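Local coordinates for protein soluble epoxide hydrolase (Bacillus megaterium, PDB 4INZ) that belongs to the alpha/beta hydrolase family, with a mixed, largely parallel beta-sheet between helices and a helical cap set above it, at residues 55-60 and 292-297; 124-129 and 236-241; 160-165 and 218-223. The protein carries 1 engineered substitution. All blocks are in the same frame, centred on the assembly; numbering follows the deposited sequence.

Interaction 1 joins two helices of the core on one side of the sheet, interaction 2 ties a core helix to the chain returning from the helical cap, and interaction 3 lies within the cap. Contacts 1 and 3 are buried; 2 is only partly so, with exposed residues on its loop segment. The chemistry follows: side-chain amides meet between helices in 1, an arginine takes a loop carbonyl beside a leucine-tyrosine contact in 2, and aromatic rings dominate 3. Interactions 2 and 3 touch through F237 CZ and L223 CD2, 4.0 Å apart, whereas interaction 1 stands apart, its nearest atoms about 17 Å from those of interaction 3.

Interaction 1 (55-60 and 292-297); sequences RHQIDE and QEVNNV
The side-chain amide nitrogen of Q57 serves two acceptors: across the contact NE2 donates to OD1 of N295 at 2.9 Å, and it also bonds the backbone O of Q287. The pair bridges helix 55-61 and the C-terminal helix 291-303, which lie on the same side of the central sheet of the alpha/beta hydrolase fold; I58 rests on strand 66-70 and V294 on strand 248-253. Over these short segments the axes approach to 10.3 Å and cross at -48°, and Q57 and N295 bring the nearest CA atoms together.

With an N-H...O angle of 154°, the bond is fairly straight. N295 OD1 lies close to the amide plane of Q57, whereas NE2 comes in tilted from the carbonyl plane of N295, and the two amide planes are steeply inclined to each other. With CG beside the backbone N (chi1 -71°), the glutamine chain passes N295 OD1 at CG, 3.3 Å away, and the bend at chi2 then turns the amide so that NE2 reaches the same oxygen. V294 CG1 borders NE2 at 4.0 Å.

The nitrogen of the N295 amide meets the same helix through its backbone. Its ND2 gives a weak bond to H56 O, at 3.5 Å; that carbonyl is already the acceptor of the helical bond from E60 N. E60 sends its carboxylate on to W299 NE1 of helix 291-303, while its aliphatic part lies against N295, CB standing 3.4 Å from ND2.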
loop_
_atom_site.group_PDB
_atom_site.type_symbol
_atom_site.label_atom_id
_atom_site.label_comp_id
_atom_site.label_asym_id
_atom_site.label_seq_id
_atom_site.Cartn_x
_atom_site.Cartn_y
_atom_site.Cartn_z
ATOM N N ARG A 55 -9.186 1.133 9.061
ATOM C CA ARG A 55 -10.122 1.013 10.181
ATOM C C ARG A 55 -11.532 0.532 9.797
ATOM O O ARG A 55 -12.143 -0.259 10.525
ATOM C CB ARG A 55 -10.205 2.343 10.938
ATOM C CG ARG A 55 -10.689 3.518 10.086
ATOM C CD ARG A 55 -10.262 4.849 10.708
ATOM N NE ARG A 55 -10.728 5.994 9.935
ATOM C CZ ARG A 55 -10.121 6.447 8.844
ATOM N NH1 ARG A 55 -9.018 5.847 8.397
ATOM N NH2 ARG A 55 -10.619 7.497 8.194
ATOM N N HIS A 56 -12.060 1.018 8.674
ATOM C CA HIS A 56 -13.426 0.666 8.291
ATOM C C HIS A 56 -13.541 -0.771 7.797
ATOM O O HIS A 56 -14.593 -1.406 7.946
ATOM C CB HIS A 56 -13.962 1.628 7.234
ATOM C CG HIS A 56 -14.025 3.051 7.693
ATOM N ND1 HIS A 56 -14.878 3.474 8.691
ATOM C CD2 HIS A 56 -13.346 4.149 7.286
ATOM C CE1 HIS A 56 -14.717 4.773 8.883
ATOM N NE2 HIS A 56 -13.801 5.210 8.036
ATOM N N GLN A 57 -12.469 -1.279 7.199
ATOM C CA GLN A 57 -12.450 -2.675 6.766
ATOM C C GLN A 57 -12.178 -3.602 7.942
ATOM O O GLN A 57 -12.714 -4.702 8.006
ATOM C CB GLN A 57 -11.420 -2.899 5.648
ATOM C CG GLN A 57 -11.826 -2.289 4.305
ATOM C CD GLN A 57 -11.772 -0.777 4.332
ATOM O OE1 GLN A 57 -10.776 -0.184 4.770
ATOM N NE2 GLN A 57 -12.840 -0.137 3.866
ATOM N N ILE A 58 -11.336 -3.160 8.868
ATOM C CA ILE A 58 -11.121 -3.920 10.100
ATOM C C ILE A 58 -12.461 -4.115 10.822
ATOM O O ILE A 58 -12.801 -5.227 11.236
ATOM C CB ILE A 58 -10.107 -3.222 11.021
ATOM C CG1 ILE A 58 -8.717 -3.290 10.393
ATOM C CG2 ILE A 58 -10.087 -3.881 12.412
ATOM C CD1 ILE A 58 -7.704 -2.398 11.071
ATOM N N ASP A 59 -13.235 -3.041 10.953
ATOM C CA ASP A 59 -14.522 -3.140 11.645
ATOM C C ASP A 59 -15.514 -4.033 10.906
ATOM O O ASP A 59 -16.274 -4.790 11.523
ATOM C CB ASP A 59 -15.125 -1.753 11.879
ATOM C CG ASP A 59 -14.355 -0.950 12.916
ATOM O OD1 ASP A 59 -13.578 -1.552 13.694
ATOM O OD2 ASP A 59 -14.532 0.286 12.956
ATOM N N GLU A 60 -15.502 -3.955 9.581
ATOM C CA GLU A 60 -16.503 -4.661 8.790
ATOM C C GLU A 60 -16.204 -6.149 8.657
ATOM O O GLU A 60 -17.109 -6.980 8.719
ATOM C CB GLU A 60 -16.639 -4.031 7.398
ATOM C CG GLU A 60 -17.525 -4.830 6.452
ATOM C CD GLU A 60 -19.012 -4.784 6.817
ATOM O OE1 GLU A 60 -19.414 -3.953 7.660
ATOM O OE2 GLU A 60 -19.783 -5.586 6.250
ATOM N N GLN A 292 -18.262 2.362 2.622
ATOM C CA GLN A 292 -19.411 1.487 2.412
ATOM C C GLN A 292 -19.396 0.887 1.007
ATOM O O GLN A 292 -19.577 -0.323 0.832
ATOM C CB GLN A 292 -20.731 2.216 2.660
ATOM C CG GLN A 292 -21.927 1.305 2.452
ATOM C CD GLN A 292 -23.239 1.912 2.933
ATOM O OE1 GLN A 292 -23.256 2.813 3.777
ATOM N NE2 GLN A 292 -24.345 1.413 2.397
ATOM N N GLU A 293 -19.188 1.734 0.002
ATOM C CA GLU A 293 -19.093 1.253 -1.379
ATOM C C GLU A 293 -17.970 0.215 -1.516
ATOM O O GLU A 293 -18.138 -0.844 -2.136
ATOM C CB GLU A 293 -18.844 2.414 -2.344
ATOM C CG GLU A 293 -18.786 1.958 -3.787
ATOM C CD GLU A 293 -18.684 3.095 -4.776
ATOM O OE1 GLU A 293 -18.766 4.269 -4.353
ATOM O OE2 GLU A 293 -18.530 2.811 -5.986
ATOM N N VAL A 294 -16.815 0.537 -0.948
ATOM C CA VAL A 294 -15.666 -0.363 -0.988
ATOM C C VAL A 294 -15.969 -1.697 -0.305
ATOM O O VAL A 294 -15.694 -2.779 -0.853
ATOM C CB VAL A 294 -14.441 0.292 -0.316
ATOM C CG1 VAL A 294 -13.374 -0.751 -0.004
ATOM C CG2 VAL A 294 -13.879 1.408 -1.207
ATOM N N ASN A 295 -16.542 -1.625 0.890
ATOM C CA ASN A 295 -16.817 -2.839 1.654
ATOM C C ASN A 295 -17.765 -3.768 0.914
ATOM O O ASN A 295 -17.601 -4.990 0.937
ATOM C CB ASN A 295 -17.348 -2.504 3.049
ATOM C CG ASN A 295 -16.256 -1.973 3.969
ATOM O OD1 ASN A 295 -15.066 -2.053 3.643
ATOM N ND2 ASN A 295 -16.654 -1.443 5.130
ATOM N N ASN A 296 -18.749 -3.192 0.236
ATOM C CA ASN A 296 -19.710 -4.019 -0.484
ATOM C C ASN A 296 -19.077 -4.713 -1.687
ATOM O O ASN A 296 -19.438 -5.843 -2.020
ATOM C CB ASN A 296 -20.942 -3.210 -0.888
ATOM C CG ASN A 296 -21.871 -2.959 0.284
ATOM O OD1 ASN A 296 -21.824 -3.676 1.287
ATOM N ND2 ASN A 296 -22.713 -1.936 0.171
ATOM N N VAL A 297 -18.128 -4.036 -2.327
ATOM C CA VAL A 297 -17.396 -4.629 -3.445
ATOM C C VAL A 297 -16.474 -5.745 -2.947
ATOM O O VAL A 297 -16.364 -6.806 -3.576
ATOM C CB VAL A 297 -16.585 -3.569 -4.229
ATOM C CG1 VAL A 297 -15.678 -4.240 -5.267
ATOM C CG2 VAL A 297 -17.540 -2.581 -4.914
#

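Interaction 2 (124-129 and 236-241); sequences AYRYPE and LFPLEE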
loop_
_atom_site.group_PDB
_atom_site.type_symbol
_atom_site.label_atom_id
_atom_site.label_comp_id
_atom_site.label_asym_id
_atom_site.label_seq_id
_atom_site.Cartn_x
_atom_site.Cartn_y
_atom_site.Cartn_z
ATOM N N ALA A 124 2.706 -11.351 -4.124
ATOM C CA ALA A 124 1.764 -12.298 -4.725
ATOM C C ALA A 124 2.381 -13.012 -5.926
ATOM O O ALA A 124 2.154 -14.205 -6.135
ATOM C CB ALA A 124 0.468 -11.589 -5.132
ATOM N N TYR A 125 3.158 -12.279 -6.717
ATOM C CA TYR A 125 3.819 -12.865 -7.878
ATOM C C TYR A 125 4.881 -13.883 -7.465
ATOM O O TYR A 125 5.019 -14.940 -8.082
ATOM C CB TYR A 125 4.450 -11.773 -8.750
ATOM C CG TYR A 125 3.563 -11.266 -9.868
ATOM C CD1 TYR A 125 3.598 -11.853 -11.133
ATOM C CD2 TYR A 125 2.698 -10.195 -9.666
ATOM C CE1 TYR A 125 2.792 -11.390 -12.162
ATOM C CE2 TYR A 125 1.888 -9.727 -10.687
ATOM C CZ TYR A 125 1.939 -10.327 -11.934
ATOM O OH TYR A 125 1.134 -9.860 -12.952
ATOM N N ARG A 126 5.635 -13.560 -6.419
ATOM C CA ARG A 126 6.734 -14.415 -5.990
ATOM C C ARG A 126 6.257 -15.560 -5.099
ATOM O O ARG A 126 6.815 -16.657 -5.134
ATOM C CB ARG A 126 7.805 -13.599 -5.267
ATOM C CG ARG A 126 8.468 -12.535 -6.124
ATOM C CD ARG A 126 9.589 -11.836 -5.366
ATOM N NE ARG A 126 10.254 -10.822 -6.182
ATOM C CZ ARG A 126 11.169 -9.971 -5.722
ATOM N NH1 ARG A 126 11.530 -10.005 -4.443
ATOM N NH2 ARG A 126 11.719 -9.079 -6.541
ATOM N N TYR A 127 5.226 -15.300 -4.305
ATOM C CA TYR A 127 4.713 -16.295 -3.369
ATOM C C TYR A 127 3.207 -16.472 -3.519
ATOM O O TYR A 127 2.464 -16.307 -2.549
ATOM C CB TYR A 127 5.019 -15.887 -1.924
ATOM C CG TYR A 127 6.488 -15.844 -1.560
ATOM C CD1 TYR A 127 7.131 -16.970 -1.059
ATOM C CD2 TYR A 127 7.224 -14.673 -1.687
ATOM C CE1 TYR A 127 8.471 -16.936 -0.711
ATOM C CE2 TYR A 127 8.566 -14.627 -1.337
ATOM C CZ TYR A 127 9.184 -15.761 -0.852
ATOM O OH TYR A 127 10.516 -15.725 -0.502
ATOM N N PRO A 128 2.749 -16.822 -4.729
ATOM C CA PRO A 128 1.305 -16.924 -4.962
ATOM C C PRO A 128 0.626 -17.930 -4.036
ATOM O O PRO A 128 -0.575 -17.822 -3.807
ATOM C CB PRO A 128 1.215 -17.384 -6.420
ATOM C CG PRO A 128 2.553 -17.991 -6.717
ATOM C CD PRO A 128 3.526 -17.189 -5.924
ATOM N N GLU A 129 1.384 -18.885 -3.506
ATOM C CA GLU A 129 0.808 -19.895 -2.625
ATOM C C GLU A 129 0.461 -19.317 -1.247
ATOM O O GLU A 129 -0.268 -19.934 -0.471
ATOM C CB GLU A 129 1.740 -21.113 -2.502
ATOM C CG GLU A 129 3.006 -20.888 -1.685
ATOM C CD GLU A 129 4.144 -20.264 -2.483
ATOM O OE1 GLU A 129 3.942 -19.928 -3.670
ATOM O OE2 GLU A 129 5.248 -20.117 -1.910
ATOM N N LEU A 236 8.253 -3.203 -12.187
ATOM C CA LEU A 236 8.746 -2.219 -11.225
ATOM C C LEU A 236 9.827 -2.808 -10.315
ATOM O O LEU A 236 10.841 -2.163 -10.029
ATOM C CB LEU A 236 7.581 -1.673 -10.399
ATOM C CG LEU A 236 7.903 -0.664 -9.296
ATOM C CD1 LEU A 236 8.609 0.559 -9.865
ATOM C CD2 LEU A 236 6.626 -0.261 -8.565
ATOM N N PHE A 237 9.592 -4.038 -9.868
ATOM C CA PHE A 237 10.573 -4.823 -9.130
ATOM C C PHE A 237 10.768 -6.150 -9.866
ATOM O O PHE A 237 9.850 -6.628 -10.532
ATOM C CB PHE A 237 10.089 -5.061 -7.698
ATOM C CG PHE A 237 9.739 -3.794 -6.963
ATOM C CD1 PHE A 237 10.727 -2.894 -6.603
ATOM C CD2 PHE A 237 8.421 -3.502 -6.638
ATOM C CE1 PHE A 237 10.408 -1.720 -5.932
ATOM C CE2 PHE A 237 8.094 -2.331 -5.959
ATOM C CZ PHE A 237 9.086 -1.442 -5.606
ATOM N N PRO A 238 11.969 -6.741 -9.769
ATOM C CA PRO A 238 12.277 -7.935 -10.566
ATOM C C PRO A 238 11.297 -9.082 -10.344
ATOM O O PRO A 238 11.004 -9.438 -9.202
ATOM C CB PRO A 238 13.677 -8.327 -10.079
ATOM C CG PRO A 238 14.279 -7.044 -9.638
ATOM C CD PRO A 238 13.134 -6.283 -8.997
ATOM N N LEU A 239 10.801 -9.649 -11.441
ATOM C CA LEU A 239 9.885 -10.778 -11.383
ATOM C C LEU A 239 10.222 -11.813 -12.448
ATOM O O LEU A 239 10.613 -11.473 -13.564
ATOM C CB LEU A 239 8.438 -10.315 -11.568
ATOM C CG LEU A 239 7.826 -9.548 -10.395
ATOM C CD1 LEU A 239 6.402 -9.099 -10.707
ATOM C CD2 LEU A 239 7.846 -10.405 -9.141
ATOM N N GLU A 240 10.053 -13.077 -12.082
ATOM C CA GLU A 240 10.239 -14.205 -12.983
ATOM C C GLU A 240 9.032 -14.365 -13.909
ATOM O O GLU A 240 9.180 -14.605 -15.105
ATOM C CB GLU A 240 10.416 -15.481 -12.155
ATOM C CG GLU A 240 9.215 -15.799 -11.227
ATOM C CD GLU A 240 8.809 -14.639 -10.310
ATOM O OE1 GLU A 240 7.668 -14.124 -10.450
ATOM O OE2 GLU A 240 9.623 -14.244 -9.440
ATOM N N GLU A 241 7.836 -14.226 -13.346
ATOM C CA GLU A 241 6.601 -14.466 -14.084
ATOM C C GLU A 241 5.876 -13.181 -14.460
ATOM O O GLU A 241 5.905 -12.203 -13.712
ATOM C CB GLU A 241 5.665 -15.357 -13.267
ATOM C CG GLU A 241 5.773 -16.826 -13.613
ATOM C CD GLU A 241 5.396 -17.094 -15.055
ATOM O OE1 GLU A 241 4.196 -16.973 -15.388
ATOM O OE2 GLU A 241 6.300 -17.414 -15.856
#
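R126 reaches from the last turn of helix 115-126 across L239 to the backbone of P238, and its chain can be followed atom by atom. CB leaves the helix without pointing at the loop; chi1 of -62° sets CG beside the backbone N, and from there to NE the chain is extended. CG rests on L239 CD2 at 3.7 Å, with the carboxylate atom OE2 of E240 slightly farther off. NE passes the same methyl and makes a weak bond to P238 O. The tip is stronger: NH2 donates to P238 O at 2.8 Å, nearly straight at 166°, with the donor in the carbonyl plane on a lone pair and the oxygen at the edge of the guanidinium. NH1 forms a salt bridge with D90, so NH1 and NH2 have separate partners, which should restrict the rotation of the flat group.

L239 also serves Y125. Its CD1 lies over one face of the ring, 4.0 Å from the centroid and 25° off the normal, a CH-pi contact, while CD2 meets Y125 CB at 3.7 Å. The tyrosine hydroxyl is bonded to H141 and to E242 O. Beyond L239, E240 curls back and its OE1 accepts from E241 N at 2.9 Å, met from above the carboxylate plane.

Helix 115-126 is the one that follows the nucleophile elbow in the alpha/beta hydrolase fold; here its C-terminal turn is braced against the segment that leads from the helical cap back to core strand 248-253.

Interaction 3 (160-165 and 218-223); sequences EYAKWF and SYYRNL. Engineered in segment 160-165: A162 (natural residue Met).
F165 drives one edge of its ring into the face of Y220, inside the helical cap of this alpha/beta hydrolase. The rings form a T-shaped pair, centroids 4.8 Å apart and planes at 80°, with F165 CD2 over the centre of the Y220 ring; the two side chains run side by side and point the same way. Next to it R221 grips one atom, F165 O, side-on: NE donates at 3.0 Å in the carbonyl plane, and NH2 at 3.2 Å from a tilted position. The arginine chain, extended from CG to NE, carries its guanidinium edge to that oxygen. F47 of the core packs against both aromatic rings, and W115 meets Y220 edge-to-face, joining cap to core.

Toward Y161 the contact is looser. The engineered A162 brings only CB within 4.4 Å of Y220 CD1, and Y161 CE2 meets Y220 CE1 at 3.8 Å, obliquely to both rings. A bound PEG lies about 3 Å from the Y220 side chain. Here a water lies between the two hydroxyls: 3.0 Å from Y161 OH and a doubtfully short 2.5 Å from Y220 OH, near the plane of the Y220 ring.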
loop_
_atom_site.group_PDB
_atom_site.type_symbol
_atom_site.label_atom_id
_atom_site.label_comp_id
_atom_site.label_asym_id
_atom_site.label_seq_id
_atom_site.Cartn_x
_atom_site.Cartn_y
_atom_site.Cartn_z
ATOM N N GLU A 160 6.328 12.662 -10.742
ATOM C CA GLU A 160 7.517 13.504 -10.616
ATOM C C GLU A 160 7.962 13.654 -9.168
ATOM O O GLU A 160 9.137 13.893 -8.895
ATOM C CB GLU A 160 7.273 14.889 -11.223
ATOM C CG GLU A 160 7.237 14.912 -12.744
ATOM C CD GLU A 160 6.937 16.295 -13.298
ATOM O OE1 GLU A 160 6.939 16.459 -14.540
ATOM O OE2 GLU A 160 6.696 17.219 -12.490
ATOM N N TYR A 161 7.020 13.515 -8.240
ATOM C CA TYR A 161 7.337 13.664 -6.824
ATOM C C TYR A 161 8.329 12.598 -6.363
ATOM O O TYR A 161 9.097 12.824 -5.429
ATOM C CB TYR A 161 6.066 13.627 -5.967
ATOM C CG TYR A 161 5.404 12.273 -5.922
ATOM C CD1 TYR A 161 4.497 11.891 -6.902
ATOM C CD2 TYR A 161 5.691 11.367 -4.902
ATOM C CE1 TYR A 161 3.894 10.647 -6.870
ATOM C CE2 TYR A 161 5.092 10.121 -4.862
ATOM C CZ TYR A 161 4.198 9.766 -5.850
ATOM O OH TYR A 161 3.598 8.530 -5.816
ATOM N N ALA A 162 8.315 11.439 -7.016
ATOM C CA ALA A 162 9.227 10.356 -6.648
ATOM C C ALA A 162 10.681 10.751 -6.899
ATOM O O ALA A 162 11.578 10.381 -6.138
ATOM C CB ALA A 162 8.880 9.085 -7.397
ATOM N N LYS A 163 10.910 11.508 -7.967
ATOM C CA LYS A 163 12.234 12.047 -8.233
ATOM C C LYS A 163 12.574 13.097 -7.178
ATOM O O LYS A 163 13.676 13.114 -6.633
ATOM C CB LYS A 163 12.294 12.639 -9.644
ATOM C CG LYS A 163 13.626 13.273 -10.017
ATOM C CD LYS A 163 14.786 12.304 -9.877
ATOM C CE LYS A 163 16.028 12.836 -10.594
ATOM N NZ LYS A 163 15.859 12.817 -12.075
ATOM N N TRP A 164 11.611 13.960 -6.871
ATOM C CA TRP A 164 11.818 14.984 -5.857
ATOM C C TRP A 164 12.129 14.357 -4.498
ATOM O O TRP A 164 12.948 14.879 -3.741
ATOM C CB TRP A 164 10.599 15.904 -5.767
ATOM C CG TRP A 164 10.774 17.048 -4.823
ATOM C CD1 TRP A 164 11.780 17.969 -4.829
ATOM C CD2 TRP A 164 9.905 17.408 -3.742
ATOM N NE1 TRP A 164 11.597 18.874 -3.815
ATOM C CE2 TRP A 164 10.454 18.552 -3.131
ATOM C CE3 TRP A 164 8.721 16.870 -3.226
ATOM C CZ2 TRP A 164 9.861 19.168 -2.032
ATOM C CZ3 TRP A 164 8.131 17.487 -2.133
ATOM C CH2 TRP A 164 8.702 18.624 -1.551
ATOM N N PHE A 165 11.484 13.232 -4.194
ATOM C CA PHE A 165 11.716 12.553 -2.914
ATOM C C PHE A 165 13.160 12.086 -2.748
ATOM O O PHE A 165 13.564 11.679 -1.663
ATOM C CB PHE A 165 10.776 11.359 -2.730
ATOM C CG PHE A 165 9.391 11.731 -2.281
ATOM C CD1 PHE A 165 8.961 13.051 -2.311
ATOM C CD2 PHE A 165 8.517 10.755 -1.823
ATOM C CE1 PHE A 165 7.678 13.389 -1.901
ATOM C CE2 PHE A 165 7.230 11.085 -1.410
ATOM C CZ PHE A 165 6.813 12.404 -1.445
ATOM N N SER A 218 12.947 6.553 2.529
ATOM C CA SER A 218 13.954 5.565 2.140
ATOM C C SER A 218 13.412 4.536 1.145
ATOM O O SER A 218 14.138 4.081 0.259
ATOM C CB SER A 218 14.552 4.870 3.369
ATOM O OG SER A 218 15.329 5.772 4.134
ATOM N N TYR A 219 12.142 4.172 1.293
ATOM C CA TYR A 219 11.485 3.298 0.327
ATOM C C TYR A 219 11.679 3.829 -1.086
ATOM O O TYR A 219 12.047 3.082 -1.998
ATOM C CB TYR A 219 9.985 3.244 0.599
ATOM C CG TYR A 219 9.539 2.395 1.761
ATOM C CD1 TYR A 219 9.796 2.774 3.072
ATOM C CD2 TYR A 219 8.811 1.231 1.543
ATOM C CE1 TYR A 219 9.356 2.006 4.128
ATOM C CE2 TYR A 219 8.369 0.454 2.592
ATOM C CZ TYR A 219 8.643 0.842 3.880
ATOM O OH TYR A 219 8.199 0.066 4.917
ATOM N N TYR A 220 11.401 5.118 -1.266
ATOM C CA TYR A 220 11.451 5.747 -2.587
ATOM C C TYR A 220 12.871 5.831 -3.132
ATOM O O TYR A 220 13.089 5.835 -4.351
ATOM C CB TYR A 220 10.851 7.159 -2.542
ATOM C CG TYR A 220 9.357 7.200 -2.317
ATOM C CD1 TYR A 220 8.477 7.264 -3.389
ATOM C CD2 TYR A 220 8.826 7.185 -1.031
ATOM C CE1 TYR A 220 7.107 7.303 -3.189
ATOM C CE2 TYR A 220 7.460 7.225 -0.819
ATOM C CZ TYR A 220 6.602 7.282 -1.903
ATOM O OH TYR A 220 5.239 7.318 -1.699
ATOM N N ARG A 221 13.835 5.907 -2.227
ATOM C CA ARG A 221 15.221 6.138 -2.623
ATOM C C ARG A 221 15.914 4.879 -3.128
ATOM O O ARG A 221 17.088 4.915 -3.501
ATOM C CB ARG A 221 15.991 6.805 -1.477
ATOM C CG ARG A 221 15.501 8.224 -1.262
ATOM C CD ARG A 221 15.923 8.846 0.056
ATOM N NE ARG A 221 15.456 10.227 0.105
ATOM C CZ ARG A 221 15.668 11.065 1.112
ATOM N NH1 ARG A 221 16.341 10.670 2.185
ATOM N NH2 ARG A 221 15.198 12.305 1.043
ATOM N N ASN A 222 15.174 3.774 -3.143
ATOM C CA ASN A 222 15.641 2.529 -3.742
ATOM C C ASN A 222 14.980 2.246 -5.084
ATOM O O ASN A 222 15.349 1.293 -5.767
ATOM C CB ASN A 222 15.397 1.349 -2.802
ATOM C CG ASN A 222 16.302 1.377 -1.590
ATOM O OD1 ASN A 222 17.468 1.756 -1.687
ATOM N ND2 ASN A 222 15.773 0.974 -0.444
ATOM N N LEU A 223 14.000 3.065 -5.456
ATOM C CA LEU A 223 13.282 2.850 -6.713
ATOM C C LEU A 223 14.207 2.952 -7.922
ATOM O O LEU A 223 15.067 3.831 -7.993
ATOM C CB LEU A 223 12.121 3.834 -6.854
ATOM C CG LEU A 223 10.971 3.643 -5.864
ATOM C CD1 LEU A 223 9.982 4.795 -5.959
ATOM C CD2 LEU A 223 10.277 2.313 -6.127
HETATM O O HOH W 1 3.438 6.828 -3.397
#